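Local coordinates for uncharacterized protein (Bacteroides ovatus, PDB 4IRT) that is of unknown function but, as a BNR-repeat beta-propeller protein and putative neuraminidase, may act on sialic acid-containing or related glycans, at residues Val22-Ser27 and Asn74-Met79; Tyr126-Pro131 and Ala179-Tyr184; Thr296-Pro301 and Asp332-Ser337. One frame throughout, in Å; residues are numbered along the deposited sequence.

Interaction 1: residues Val22-Ser27 and Asn74-Met79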
loop_
_atom_site.group_PDB
_atom_site.type_symbol
_atom_site.label_atom_id
_atom_site.label_comp_id
_atom_site.label_asym_id
_atom_site.label_seq_id
_atom_site.Cartn_x
_atom_site.Cartn_y
_atom_site.Cartn_z
ATOM N N VAL A 22 5.071 2.110 2.486
ATOM C CA VAL A 22 4.309 0.897 2.221
ATOM C C VAL A 22 2.976 1.237 1.545
ATOM O O VAL A 22 2.394 0.379 0.877
ATOM C CB VAL A 22 4.089 0.103 3.543
ATOM C CG1 VAL A 22 3.035 0.782 4.416
ATOM C CG2 VAL A 22 3.700 -1.327 3.273
ATOM N N PHE A 23 2.539 2.491 1.660
ATOM C CA PHE A 23 1.215 2.892 1.225
ATOM C C PHE A 23 1.211 3.645 -0.122
ATOM O O PHE A 23 0.224 4.255 -0.490
ATOM C CB PHE A 23 0.456 3.658 2.312
ATOM C CG PHE A 23 1.182 4.843 2.870
ATOM C CD1 PHE A 23 1.111 6.077 2.258
ATOM C CD2 PHE A 23 1.905 4.728 4.058
ATOM C CE1 PHE A 23 1.795 7.161 2.775
ATOM C CE2 PHE A 23 2.579 5.812 4.588
ATOM C CZ PHE A 23 2.529 7.028 3.944
ATOM N N ARG A 24 2.299 3.544 -0.869
ATOM C CA ARG A 24 2.277 3.943 -2.266
ATOM C C ARG A 24 1.512 2.899 -3.076
ATOM O O ARG A 24 1.950 1.760 -3.222
ATOM C CB ARG A 24 3.709 4.121 -2.766
ATOM C CG ARG A 24 4.454 5.240 -2.033
ATOM C CD ARG A 24 5.675 5.785 -2.803
ATOM N NE ARG A 24 5.293 6.259 -4.130
ATOM C CZ ARG A 24 6.064 6.318 -5.218
ATOM N NH1 ARG A 24 7.388 6.078 -5.181
ATOM N NH2 ARG A 24 5.521 6.705 -6.374
ATOM N N ASN A 25 0.353 3.286 -3.586
ATOM C CA ASN A 25 -0.559 2.370 -4.267
ATOM C C ASN A 25 -0.980 3.007 -5.579
ATOM O O ASN A 25 -2.090 3.581 -5.658
ATOM C CB ASN A 25 -1.786 2.091 -3.365
ATOM C CG ASN A 25 -1.461 1.096 -2.240
ATOM O OD1 ASN A 25 -1.200 -0.072 -2.497
ATOM N ND2 ASN A 25 -1.439 1.562 -1.029
ATOM N N ASN A 26 -0.140 2.951 -6.628
ATOM C CA ASN A 26 1.132 2.238 -6.730
ATOM C C ASN A 26 2.309 3.165 -7.033
ATOM O O ASN A 26 2.161 4.309 -7.542
ATOM C CB ASN A 26 1.061 1.269 -7.907
ATOM C CG ASN A 26 0.283 0.023 -7.594
ATOM O OD1 ASN A 26 -0.606 0.007 -6.726
ATOM N ND2 ASN A 26 0.592 -1.039 -8.323
ATOM N N SER A 27 3.488 2.704 -6.668
ATOM C CA SER A 27 4.715 3.329 -7.136
ATOM C C SER A 27 5.133 2.761 -8.487
ATOM O O SER A 27 5.821 3.421 -9.251
ATOM C CB SER A 27 5.831 3.078 -6.119
ATOM O OG SER A 27 6.047 1.688 -5.928
ATOM N N ASN A 74 3.668 12.826 1.982
ATOM C CA ASN A 74 3.200 13.467 0.757
ATOM C C ASN A 74 3.491 12.645 -0.534
ATOM O O ASN A 74 3.981 13.158 -1.556
ATOM C CB ASN A 74 3.787 14.871 0.658
ATOM C CG ASN A 74 3.175 15.843 1.651
ATOM O OD1 ASN A 74 3.026 15.532 2.847
ATOM N ND2 ASN A 74 2.838 17.035 1.172
ATOM N N ILE A 75 3.151 11.362 -0.456
ATOM C CA ILE A 75 3.510 10.385 -1.486
ATOM C C ILE A 75 2.777 10.547 -2.814
ATOM O O ILE A 75 1.766 11.252 -2.913
ATOM C CB ILE A 75 3.291 8.955 -0.960
ATOM C CG1 ILE A 75 1.803 8.722 -0.627
ATOM C CG2 ILE A 75 4.164 8.733 0.260
ATOM C CD1 ILE A 75 1.088 7.924 -1.668
ATOM N N ILE A 76 3.293 9.848 -3.805
ATOM C CA ILE A 76 2.697 9.713 -5.125
ATOM C C ILE A 76 2.101 8.297 -5.229
ATOM O O ILE A 76 2.807 7.280 -5.008
ATOM C CB ILE A 76 3.771 9.804 -6.225
ATOM C CG1 ILE A 76 4.543 11.127 -6.178
ATOM C CG2 ILE A 76 3.152 9.578 -7.616
ATOM C CD1 ILE A 76 5.980 10.977 -6.664
ATOM N N SER A 77 0.838 8.223 -5.614
ATOM C CA SER A 77 0.223 6.971 -6.030
ATOM C C SER A 77 -0.250 7.091 -7.480
ATOM O O SER A 77 -0.884 8.096 -7.870
ATOM C CB SER A 77 -0.988 6.641 -5.147
ATOM O OG SER A 77 -0.629 6.158 -3.856
HETATM N N MSE A 78 0.018 6.044 -8.259
HETATM C CA MSE A 78 -0.364 5.970 -9.668
HETATM C C MSE A 78 -1.075 4.678 -10.008
HETATM O O MSE A 78 -1.043 3.686 -9.243
HETATM C CB MSE A 78 0.875 6.131 -10.544
HETATM C CG MSE A 78 1.587 4.825 -10.789
HETATM SE SE MSE A 78 3.385 4.919 -11.560
HETATM C CE MSE A 78 2.990 5.949 -13.114
HETATM N N MSE A 79 -1.729 4.675 -11.174
HETATM C CA MSE A 79 -2.428 3.498 -11.695
HETATM C C MSE A 79 -2.744 3.723 -13.147
HETATM O O MSE A 79 -2.819 4.859 -13.593
HETATM C CB MSE A 79 -3.736 3.285 -10.921
HETATM C CG MSE A 79 -4.556 2.051 -11.291
HETATM SE SE MSE A 79 -3.572 0.366 -11.213
HETATM C CE MSE A 79 -2.825 0.476 -9.437
#
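N26 and M78 pair through their backbones, each giving its N-H to the other's carbonyl. N26 N lies 2.9 Å from M78 O, and M78 N lies 2.8 Å from N26 O. Both donors approach in the carbonyl plane, on a lone pair. The peptide bond between N25 and N26 is cis, and the residue on each side of it gives its N-H to 74-79. N25 N donates to S77 OG at 3.0 Å. That hydroxyl also bonds to P127 O, its stronger partner.

Strand 76-80 is the innermost strand of one blade of a beta propeller. Segment 22-27 is the loop that leads into strand 28-31 and runs past this strand close to the centre of the chain.

R24 grips I76 O side-on with two nitrogens. NE is 2.8 Å from I76 O and lies in the carbonyl plane. NH2 reaches the same I76 O at 3.1 Å from above that plane. The oxygen sits at the edge of the guanidinium, and a bend at chi3 (56°) helps turn the group to it. S27 CB lies over one face. NH2 also bonds to S38 O and NH1 to N19 O, so this buried charge is met by backbone carbonyls.

The apolar end is F23 against I75, with F23 CE1 3.7 Å from I75 CG1. At the other end, the methyl CE of selenomethionine M79 lies 3.5 Å from N26 OD1. The amide nitrogen N26 ND2 bonds to T371 OG1 and L28 O.

Interaction 2: residues Tyr126-Pro131 and Ala179-Tyr184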
loop_
_atom_site.group_PDB
_atom_site.type_symbol
_atom_site.label_atom_id
_atom_site.label_comp_id
_atom_site.label_asym_id
_atom_site.label_seq_id
_atom_site.Cartn_x
_atom_site.Cartn_y
_atom_site.Cartn_z
ATOM N N TYR A 126 -3.173 10.411 1.905
ATOM C CA TYR A 126 -3.058 8.988 1.542
ATOM C C TYR A 126 -3.900 8.596 0.313
ATOM O O TYR A 126 -4.787 7.749 0.399
ATOM C CB TYR A 126 -3.415 8.078 2.729
ATOM C CG TYR A 126 -2.649 8.400 3.992
ATOM C CD1 TYR A 126 -1.255 8.487 3.985
ATOM C CD2 TYR A 126 -3.314 8.636 5.184
ATOM C CE1 TYR A 126 -0.549 8.798 5.135
ATOM C CE2 TYR A 126 -2.618 8.933 6.345
ATOM C CZ TYR A 126 -1.242 9.008 6.317
ATOM O OH TYR A 126 -0.572 9.307 7.475
ATOM N N PRO A 127 -3.596 9.198 -0.855
ATOM C CA PRO A 127 -4.235 8.750 -2.086
ATOM C C PRO A 127 -3.832 7.315 -2.458
ATOM O O PRO A 127 -2.644 6.983 -2.387
ATOM C CB PRO A 127 -3.700 9.738 -3.135
ATOM C CG PRO A 127 -2.316 10.116 -2.592
ATOM C CD PRO A 127 -2.516 10.187 -1.102
ATOM N N GLU A 128 -4.818 6.492 -2.817
ATOM C CA GLU A 128 -4.599 5.108 -3.250
ATOM C C GLU A 128 -5.510 4.772 -4.416
ATOM O O GLU A 128 -6.702 5.070 -4.352
ATOM C CB GLU A 128 -4.937 4.098 -2.141
ATOM C CG GLU A 128 -4.318 4.302 -0.774
ATOM C CD GLU A 128 -5.071 3.521 0.329
ATOM O OE1 GLU A 128 -5.659 2.461 0.065
ATOM O OE2 GLU A 128 -5.132 3.992 1.477
ATOM N N PHE A 129 -4.952 4.109 -5.443
ATOM C CA PHE A 129 -5.688 3.626 -6.594
ATOM C C PHE A 129 -5.711 2.089 -6.593
ATOM O O PHE A 129 -4.737 1.453 -6.198
ATOM C CB PHE A 129 -5.030 4.062 -7.897
ATOM C CG PHE A 129 -5.157 5.533 -8.205
ATOM C CD1 PHE A 129 -6.315 6.047 -8.765
ATOM C CD2 PHE A 129 -4.084 6.390 -7.996
ATOM C CE1 PHE A 129 -6.421 7.395 -9.046
ATOM C CE2 PHE A 129 -4.184 7.725 -8.294
ATOM C CZ PHE A 129 -5.353 8.226 -8.841
ATOM N N TYR A 130 -6.797 1.515 -7.117
ATOM C CA TYR A 130 -6.931 0.077 -7.346
ATOM C C TYR A 130 -7.689 -0.118 -8.635
ATOM O O TYR A 130 -8.675 0.594 -8.909
ATOM C CB TYR A 130 -7.675 -0.610 -6.187
ATOM C CG TYR A 130 -7.080 -0.291 -4.840
ATOM C CD1 TYR A 130 -6.030 -1.043 -4.329
ATOM C CD2 TYR A 130 -7.526 0.816 -4.096
ATOM C CE1 TYR A 130 -5.453 -0.738 -3.115
ATOM C CE2 TYR A 130 -6.939 1.141 -2.892
ATOM C CZ TYR A 130 -5.904 0.367 -2.405
ATOM O OH TYR A 130 -5.315 0.677 -1.219
ATOM N N PRO A 131 -7.265 -1.101 -9.446
ATOM C CA PRO A 131 -7.979 -1.376 -10.677
ATOM C C PRO A 131 -9.167 -2.308 -10.450
ATOM O O PRO A 131 -9.067 -3.255 -9.674
ATOM C CB PRO A 131 -6.915 -2.082 -11.521
ATOM C CG PRO A 131 -6.192 -2.881 -10.519
ATOM C CD PRO A 131 -6.155 -2.045 -9.250
ATOM N N ALA A 179 -9.642 5.118 12.030
ATOM C CA ALA A 179 -9.195 3.855 11.428
ATOM C C ALA A 179 -8.019 4.110 10.496
ATOM O O ALA A 179 -7.879 5.228 9.977
ATOM C CB ALA A 179 -10.331 3.229 10.660
ATOM N N TYR A 180 -7.187 3.071 10.294
ATOM C CA TYR A 180 -6.159 3.026 9.269
ATOM C C TYR A 180 -6.338 1.741 8.520
ATOM O O TYR A 180 -6.348 0.664 9.126
ATOM C CB TYR A 180 -4.759 3.089 9.864
ATOM C CG TYR A 180 -4.512 4.411 10.507
ATOM C CD1 TYR A 180 -4.019 5.483 9.762
ATOM C CD2 TYR A 180 -4.786 4.600 11.840
ATOM C CE1 TYR A 180 -3.810 6.729 10.357
ATOM C CE2 TYR A 180 -4.582 5.832 12.445
ATOM C CZ TYR A 180 -4.103 6.891 11.694
ATOM O OH TYR A 180 -3.928 8.103 12.317
ATOM N N TRP A 181 -6.483 1.873 7.206
ATOM C CA TRP A 181 -6.920 0.783 6.352
ATOM C C TRP A 181 -5.926 0.438 5.261
ATOM O O TRP A 181 -5.011 1.183 4.990
ATOM C CB TRP A 181 -8.276 1.132 5.709
ATOM C CG TRP A 181 -8.261 2.449 4.954
ATOM C CD1 TRP A 181 -7.833 2.679 3.701
ATOM C CD2 TRP A 181 -8.701 3.722 5.478
ATOM N NE1 TRP A 181 -7.954 4.039 3.390
ATOM C CE2 TRP A 181 -8.505 4.684 4.474
ATOM C CE3 TRP A 181 -9.225 4.121 6.708
ATOM C CZ2 TRP A 181 -8.797 6.028 4.668
ATOM C CZ3 TRP A 181 -9.535 5.431 6.898
ATOM C CH2 TRP A 181 -9.309 6.389 5.884
ATOM N N GLN A 182 -6.159 -0.709 4.636
ATOM C CA GLN A 182 -5.513 -1.150 3.394
ATOM C C GLN A 182 -6.483 -2.016 2.603
ATOM O O GLN A 182 -7.417 -2.605 3.173
ATOM C CB GLN A 182 -4.191 -1.920 3.673
ATOM C CG GLN A 182 -4.313 -3.079 4.681
ATOM C CD GLN A 182 -4.154 -2.668 6.128
ATOM O OE1 GLN A 182 -3.484 -1.677 6.452
ATOM N NE2 GLN A 182 -4.792 -3.431 7.030
ATOM N N LEU A 183 -6.314 -2.028 1.287
ATOM C CA LEU A 183 -7.220 -2.714 0.382
ATOM C C LEU A 183 -6.446 -3.480 -0.653
ATOM O O LEU A 183 -5.241 -3.281 -0.817
ATOM C CB LEU A 183 -8.159 -1.743 -0.352
ATOM C CG LEU A 183 -9.026 -0.866 0.530
ATOM C CD1 LEU A 183 -8.336 0.438 0.857
ATOM C CD2 LEU A 183 -10.359 -0.523 -0.076
ATOM N N TYR A 184 -7.174 -4.323 -1.357
ATOM C CA TYR A 184 -6.651 -5.074 -2.480
ATOM C C TYR A 184 -7.817 -5.526 -3.339
ATOM O O TYR A 184 -8.857 -5.932 -2.810
ATOM C CB TYR A 184 -5.888 -6.285 -1.986
ATOM C CG TYR A 184 -5.123 -7.059 -3.033
ATOM C CD1 TYR A 184 -3.866 -6.622 -3.443
ATOM C CD2 TYR A 184 -5.608 -8.267 -3.556
ATOM C CE1 TYR A 184 -3.124 -7.327 -4.386
ATOM C CE2 TYR A 184 -4.867 -8.988 -4.499
ATOM C CZ TYR A 184 -3.599 -8.505 -4.893
ATOM O OH TYR A 184 -2.826 -9.181 -5.810
HETATM O O HOH W 1 -6.375 6.054 1.882
HETATM O O HOH W 2 -3.444 1.722 2.790
HETATM O O HOH W 3 -3.756 -0.499 0.536
#
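The strands that bring Y130 against L183 run nearly parallel, 22° apart, with axes 8.2 Å from each other at closest approach. Side chains and water span this gap. L183 CB sits over one face of the Y130 ring, displaced toward its rim. It makes a CH-pi contact 4.1 Å from the ring centroid. The two side chains cross at about a right angle. The L183 carbonyl is also near this ring, with L183 O 3.4 Å from Y130 CE1.

Strands 124-131 and 178-185 are the innermost strands of consecutive propeller blades. Here the seam between the blades comes close to the centre of the chain.

Water carries the polar links. One molecule donates to Y126 O and accepts from W181 NE1 at 3.0 Å. Its approach to E128 OE2 is very short, and the detail there is doubtful. W181 CG stands between the backbone N and the carbonyl carbon (chi1 55°), and from there the indole N-H reaches this water. Another water accepts the L183 N-H, its oxygen 3.1 Å from L183 N, and probably also bonds to Y130 OH, near the plane of the ring. E128 OE1 and Y130 OH are modelled too close together, so the exact positions of both are doubtful. W181 also packs on L193, V140 and R142, and a bound 1,2-ethanediol lies about 4 Å from its side chain.

Interaction 3: residues Thr296-Pro301 and Asp332-Ser337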
loop_
_atom_site.group_PDB
_atom_site.type_symbol
_atom_site.label_atom_id
_atom_site.label_comp_id
_atom_site.label_asym_id
_atom_site.label_seq_id
_atom_site.Cartn_x
_atom_site.Cartn_y
_atom_site.Cartn_z
ATOM N N THR A 296 8.987 -14.178 11.782
ATOM C CA THR A 296 10.408 -14.331 12.193
ATOM C C THR A 296 10.507 -14.409 13.712
ATOM O O THR A 296 9.499 -14.341 14.388
ATOM C CB THR A 296 11.364 -13.272 11.572
ATOM O OG1 THR A 296 11.114 -11.996 12.126
ATOM C CG2 THR A 296 11.224 -13.182 10.045
ATOM N N ASP A 297 11.702 -14.639 14.232
ATOM C CA ASP A 297 11.916 -14.693 15.666
ATOM C C ASP A 297 12.906 -13.593 16.014
ATOM O O ASP A 297 14.072 -13.844 16.310
ATOM C CB ASP A 297 12.433 -16.075 16.119
ATOM C CG ASP A 297 12.551 -16.186 17.651
ATOM O OD1 ASP A 297 11.800 -15.495 18.396
ATOM O OD2 ASP A 297 13.405 -16.970 18.131
ATOM N N ARG A 298 12.439 -12.359 15.920
ATOM C CA ARG A 298 13.268 -11.197 16.233
ATOM C C ARG A 298 13.648 -11.194 17.714
ATOM O O ARG A 298 12.871 -11.615 18.549
ATOM C CB ARG A 298 12.506 -9.903 15.914
ATOM C CG ARG A 298 11.971 -9.776 14.504
ATOM C CD ARG A 298 11.334 -8.416 14.249
ATOM N NE ARG A 298 12.385 -7.398 14.198
ATOM C CZ ARG A 298 12.702 -6.536 15.168
ATOM N NH1 ARG A 298 11.996 -6.437 16.292
ATOM N NH2 ARG A 298 13.734 -5.718 14.986
ATOM N N GLN A 299 14.827 -10.651 18.008
ATOM C CA GLN A 299 15.397 -10.542 19.349
ATOM C C GLN A 299 15.438 -9.119 19.913
ATOM O O GLN A 299 15.597 -8.939 21.122
ATOM C CB GLN A 299 16.869 -11.002 19.281
ATOM C CG GLN A 299 17.049 -12.443 18.848
ATOM C CD GLN A 299 16.263 -13.358 19.760
ATOM O OE1 GLN A 299 16.606 -13.498 20.933
ATOM N NE2 GLN A 299 15.169 -13.933 19.250
ATOM N N THR A 300 15.380 -8.129 19.038
ATOM C CA THR A 300 15.668 -6.744 19.390
ATOM C C THR A 300 14.370 -5.957 19.606
ATOM O O THR A 300 13.577 -5.798 18.679
ATOM C CB THR A 300 16.493 -6.069 18.284
ATOM O OG1 THR A 300 17.570 -6.944 17.938
ATOM C CG2 THR A 300 17.046 -4.711 18.727
ATOM N N PRO A 301 14.148 -5.499 20.845
ATOM C CA PRO A 301 12.942 -4.772 21.195
ATOM C C PRO A 301 12.888 -3.384 20.615
ATOM O O PRO A 301 13.927 -2.787 20.331
ATOM C CB PRO A 301 12.995 -4.678 22.722
ATOM C CG PRO A 301 14.444 -4.805 23.069
ATOM C CD PRO A 301 14.997 -5.752 22.031
ATOM N N ASP A 332 14.631 -4.980 8.073
ATOM C CA ASP A 332 14.851 -5.092 9.522
ATOM C C ASP A 332 16.269 -4.655 9.875
ATOM O O ASP A 332 17.239 -5.154 9.302
ATOM C CB ASP A 332 14.582 -6.552 9.935
ATOM C CG ASP A 332 14.447 -6.767 11.462
ATOM O OD1 ASP A 332 15.029 -6.022 12.287
ATOM O OD2 ASP A 332 13.778 -7.779 11.813
ATOM N N GLU A 333 16.391 -3.736 10.832
ATOM C CA GLU A 333 17.708 -3.380 11.393
ATOM C C GLU A 333 18.523 -4.593 11.848
ATOM O O GLU A 333 19.764 -4.596 11.735
ATOM C CB GLU A 333 17.578 -2.434 12.581
ATOM C CG GLU A 333 17.408 -0.981 12.179
ATOM C CD GLU A 333 17.607 -0.005 13.341
ATOM O OE1 GLU A 333 18.080 -0.420 14.431
ATOM O OE2 GLU A 333 17.270 1.181 13.151
ATOM N N GLU A 334 17.844 -5.623 12.335
ATOM C CA GLU A 334 18.523 -6.873 12.711
ATOM C C GLU A 334 19.242 -7.545 11.559
ATOM O O GLU A 334 20.106 -8.381 11.798
ATOM C CB GLU A 334 17.532 -7.922 13.267
ATOM C CG GLU A 334 17.123 -7.669 14.695
ATOM C CD GLU A 334 16.478 -8.878 15.371
ATOM O OE1 GLU A 334 16.274 -9.938 14.749
ATOM O OE2 GLU A 334 16.176 -8.755 16.547
ATOM N N ARG A 335 18.794 -7.283 10.326
ATOM C CA ARG A 335 19.425 -7.828 9.131
ATOM C C ARG A 335 20.173 -6.749 8.353
ATOM O O ARG A 335 20.359 -6.865 7.152
ATOM C CB ARG A 335 18.372 -8.476 8.238
ATOM C CG ARG A 335 17.615 -9.607 8.942
ATOM C CD ARG A 335 16.777 -10.460 7.974
ATOM N NE ARG A 335 17.608 -11.199 7.041
ATOM C CZ ARG A 335 18.114 -12.405 7.246
ATOM N NH1 ARG A 335 17.894 -13.055 8.387
ATOM N NH2 ARG A 335 18.871 -12.962 6.321
ATOM N N GLY A 336 20.561 -5.673 9.014
ATOM C CA GLY A 336 21.283 -4.604 8.325
ATOM C C GLY A 336 20.435 -3.721 7.424
ATOM O O GLY A 336 20.967 -3.041 6.552
ATOM N N SER A 337 19.114 -3.722 7.646
ATOM C CA SER A 337 18.179 -2.903 6.857
ATOM C C SER A 337 18.279 -3.175 5.363
ATOM O O SER A 337 18.079 -2.285 4.526
ATOM C CB SER A 337 18.320 -1.409 7.210
ATOM O OG SER A 337 18.292 -1.245 8.624
HETATM O O HOH W 4 13.209 -10.351 11.158
#
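R298 and D332 form a salt bridge side-on, with two nitrogens meeting two oxygens. R298 NE is 2.8 Å from D332 OD2, and R298 NH2 is 3.0 Å from D332 OD1. Both bonds are straight, at 163° and 170°, and both come from the syn side, but about 30° out of the carboxylate plane. E334 adds a second negative charge over one guanidinium face, but no N-H points at it.

The other hydrogen bonds between the segments converge on E334 OE2, which takes three donors. Q299 N, at 2.7 Å from E334 OE2, uses the syn lone pair. T300 N meets this oxygen nearly end-on, and T300 OG1 donates from the anti side. E334 is extended beyond CG, which lets it span to 296-301.

The contact lies toward the rim of the beta propeller. It joins the loop after strand 290-294, which ends one blade, to the turn between strands 325-330 and 340-344 of the next.

Supporting bonds fix the partners. D332 OD1 also accepts E334 N at 2.8 Å, making an Asx turn. R298 NH1 donates to T300 O and to P278 O. A methionine in place of R298 would probably leave the buried D332 carboxylate without its ion-pair mate and T300 O without this donor. Water is the last kind of link, with one molecule joining T296 OG1 to D332 OD2.

How the interactions relate
The three contacts follow one another in series along the chain, and none nests in or crosses another. Interaction 1 closes a loop of 46 residues that holds the four-stranded blade 28-63. Interaction 2 closes one of 47 residues that holds the other three strands of blade 124-167. Interaction 3 closes a shorter loop of 30 residues, from the end of blade 255-294 into blade 318-356. Interactions 1 and 2 touch near the middle of the propeller, where N25 O and S77 OG reach strand 124-131. The 22-27 loop is tied to strands 76-80 and 124-131, and interaction 2 carries the link on to 178-185. Interaction 3 is separate, its centre 26 and 28 Å from theirs.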